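Protein CbbY (Rhodobacter sphaeroides, PDB 4UAS) hydrolyses xylulose 1,5-bisphosphate, a potent inhibitor of Rubisco, to xylulose 5-phosphate and phosphate as a magnesium-dependent, highly selective sugar phosphatase. Local coordinates at residues Leu93-Ile97 with Asp212-Glu216. Residues are numbered along the deposited sequence; the frame is centred on the assembly and turned at random.
Sequences LRPGI and DSFAE
In this HAD-type core, the loop leading into helix 97-107 packs through R94, P95, G96 and I97 on the short 3-10 turn 214-216 that follows edge strand 209-210. F214 buries the most surface here. I97 CD1 lies 3.8 Å from its CD2, the two side chains running alongside each other, while R94 NH1 comes within 3.6 Å of CE2. Guanidinium and ring planes are 53° apart, too tilted for a flat stack. A bend at chi3 turns the arginine chain toward the ring; NH1 is hydrogen-bonded to the carbonyls of G11 and S194. Across the backbones, two waters do the bridging: one donates to P95 O (2.7 Å) and accepts from F214 N, the other donates to both G96 O and F214 O. G96, at the N-cap position, brings its CA to 3.8 Å from A215 CA; a CB there would clash with F214 C and A215 N and, at these backbone angles, press on the carbonyl O of P95. With chi1 at 176°, OG of S213 swings back beside its own carbonyl carbon, where A215 N donates to it at 3.0 Å, closing an ST turn; it sits 3.7 Å from P95 CB. Replacing S213 with an alanine would probably leave A215 N without this acceptor and the 3-10 turn less firmly held beside the proline. R94 lies about 8 Å from the magnesium ion, side chain to metal, and F214 touches T12, consistent with packing against the loop that follows nucleophile D8 in the Rossmann-like HAD core.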
ATOM      1  N   LEU A  93      12.931  -0.812   3.270  1.00 11.19           N
ATOM      2  CA  LEU A  93      12.174   0.419   2.960  1.00 10.42           C
ATOM      3  C   LEU A  93      12.687   1.104   1.722  1.00  9.88           C
ATOM      4  O   LEU A  93      13.891   1.071   1.416  1.00 11.53           O
ATOM      5  CB  LEU A  93      12.251   1.409   4.127  1.00 10.98           C
ATOM      6  CG  LEU A  93      11.691   0.901   5.446  1.00 13.15           C
ATOM      7  CD1 LEU A  93      12.079   1.826   6.582  1.00 15.56           C
ATOM      8  CD2 LEU A  93      10.157   0.790   5.322  1.00 13.81           C
ATOM      9  N   ARG A  94      11.819   1.784   0.976  1.00  8.94           N
ATOM     10  CA  ARG A  94      12.243   2.601  -0.133  1.00  8.93           C
ATOM     11  C   ARG A  94      13.160   3.734   0.367  1.00  9.02           C
ATOM     12  O   ARG A  94      12.994   4.249   1.479  1.00  9.83           O
ATOM     13  CB  ARG A  94      11.059   3.160  -0.888  1.00  9.05           C
ATOM     14  CG  ARG A  94      10.312   2.081  -1.683  1.00  8.66           C
ATOM     15  CD  ARG A  94       9.316   2.689  -2.687  1.00  8.41           C
ATOM     16  NE  ARG A  94      10.009   3.453  -3.724  1.00  9.04           N
ATOM     17  CZ  ARG A  94       9.418   4.288  -4.542  1.00  8.37           C
ATOM     18  NH1 ARG A  94       8.095   4.455  -4.529  1.00  9.11           N
ATOM     19  NH2 ARG A  94      10.173   5.025  -5.386  1.00  9.39           N
ATOM     20  N   PRO A  95      14.096   4.166  -0.473  1.00  9.51           N
ATOM     21  CA  PRO A  95      14.928   5.287  -0.101  1.00 11.19           C
ATOM     22  C   PRO A  95      14.133   6.502   0.345  1.00 10.88           C
ATOM     23  O   PRO A  95      13.115   6.870  -0.266  1.00 10.62           O
ATOM     24  CB  PRO A  95      15.749   5.598  -1.321  1.00 12.79           C
ATOM     25  CG  PRO A  95      15.771   4.317  -2.099  1.00 14.64           C
ATOM     26  CD  PRO A  95      14.489   3.626  -1.783  1.00 11.52           C
ATOM     27  N   GLY A  96      14.599   7.145   1.413  1.00 11.38           N
ATOM     28  CA  GLY A  96      14.000   8.348   1.924  1.00 11.33           C
ATOM     29  C   GLY A  96      12.913   8.155   2.995  1.00 10.90           C
ATOM     30  O   GLY A  96      12.548   9.086   3.680  1.00 11.97           O
ATOM     31  N   ILE A  97      12.308   6.971   3.031  1.00 10.22           N
ATOM     32  CA  ILE A  97      11.157   6.754   3.894  1.00 10.15           C
ATOM     33  C   ILE A  97      11.514   6.741   5.395  1.00 10.61           C
ATOM     34  O   ILE A  97      10.905   7.465   6.202  1.00 11.14           O
ATOM     35  CB  ILE A  97      10.449   5.425   3.496  1.00  9.68           C
ATOM     36  CG1 ILE A  97       9.759   5.481   2.107  1.00 10.08           C
ATOM     37  CG2 ILE A  97       9.495   4.966   4.595  1.00 10.58           C
ATOM     38  CD1 ILE A  97       8.629   6.483   2.062  1.00  9.68           C
ATOM     39  N   ASP A 212      11.288  10.750  -8.688  1.00  8.54           N
ATOM     40  CA  ASP A 212      11.893   9.478  -8.939  1.00  8.39           C
ATOM     41  C   ASP A 212      12.194   8.670  -7.706  1.00  8.86           C
ATOM     42  O   ASP A 212      12.270   7.435  -7.744  1.00 10.38           O
ATOM     43  CB  ASP A 212      13.194   9.656  -9.760  1.00 10.43           C
ATOM     44  CG  ASP A 212      12.992  10.082 -11.207  1.00 10.32           C
ATOM     45  OD1 ASP A 212      11.883   9.948 -11.724  1.00 12.55           O
ATOM     46  OD2 ASP A 212      13.994  10.547 -11.813  1.00 12.49           O
ATOM     47  N   SER A 213      12.375   9.347  -6.567  1.00  8.93           N
ATOM     48  CA  SER A 213      12.657   8.718  -5.305  1.00  9.02           C
ATOM     49  C   SER A 213      12.137   9.588  -4.178  1.00  8.68           C
ATOM     50  O   SER A 213      12.268  10.797  -4.256  1.00  9.92           O
ATOM     51  CB  SER A 213      14.174   8.597  -5.101  1.00 10.19           C
ATOM     52  OG  SER A 213      14.488   8.067  -3.814  1.00 11.29           O
ATOM     53  N   PHE A 214      11.589   8.972  -3.118  1.00  9.49           N
ATOM     54  CA  PHE A 214      11.255   9.736  -1.916  1.00  9.70           C
ATOM     55  C   PHE A 214      12.493  10.372  -1.233  1.00 10.94           C
ATOM     56  O   PHE A 214      12.337  11.283  -0.432  1.00 12.40           O
ATOM     57  CB  PHE A 214      10.403   8.974  -0.934  1.00  9.60           C
ATOM     58  CG  PHE A 214       9.028   8.620  -1.492  1.00  9.32           C
ATOM     59  CD1 PHE A 214       8.108   9.602  -1.775  1.00  9.68           C
ATOM     60  CD2 PHE A 214       8.652   7.301  -1.660  1.00  9.10           C
ATOM     61  CE1 PHE A 214       6.855   9.279  -2.188  1.00  9.77           C
ATOM     62  CE2 PHE A 214       7.386   6.979  -2.085  1.00  8.85           C
ATOM     63  CZ  PHE A 214       6.472   7.971  -2.409  1.00  8.92           C
ATOM     64  N   ALA A 215      13.698   9.922  -1.565  1.00 11.79           N
ATOM     65  CA  ALA A 215      14.939  10.536  -1.042  1.00 13.27           C
ATOM     66  C   ALA A 215      15.069  11.911  -1.632  1.00 14.57           C
ATOM     67  O   ALA A 215      15.894  12.649  -1.088  1.00 19.35           O
ATOM     68  CB  ALA A 215      16.133   9.678  -1.350  1.00 15.77           C
ATOM     69  N   GLU A 216      14.316  12.291  -2.673  1.00 12.08           N
ATOM     70  CA  GLU A 216      14.365  13.623  -3.277  1.00 12.64           C
ATOM     71  C   GLU A 216      13.430  14.580  -2.589  1.00 13.38           C
ATOM     72  O   GLU A 216      13.300  15.728  -3.002  1.00 15.99           O
ATOM     73  CB  GLU A 216      14.075  13.552  -4.741  1.00 12.01           C
ATOM     74  CG  GLU A 216      15.067  12.717  -5.505  1.00 12.17           C
ATOM     75  CD  GLU A 216      14.660  12.330  -6.939  1.00 15.55           C
ATOM     76  OE1 GLU A 216      13.508  12.330  -7.313  1.00 17.86           O
ATOM     77  OE2 GLU A 216      15.494  11.799  -7.651  1.00 21.56           O
TER
HETATM   78  O   HOH W   1      11.952   6.214  -2.662  1.00 10.72           O
HETATM   79  O   HOH W   2      12.640  11.579   2.345  1.00 26.45           O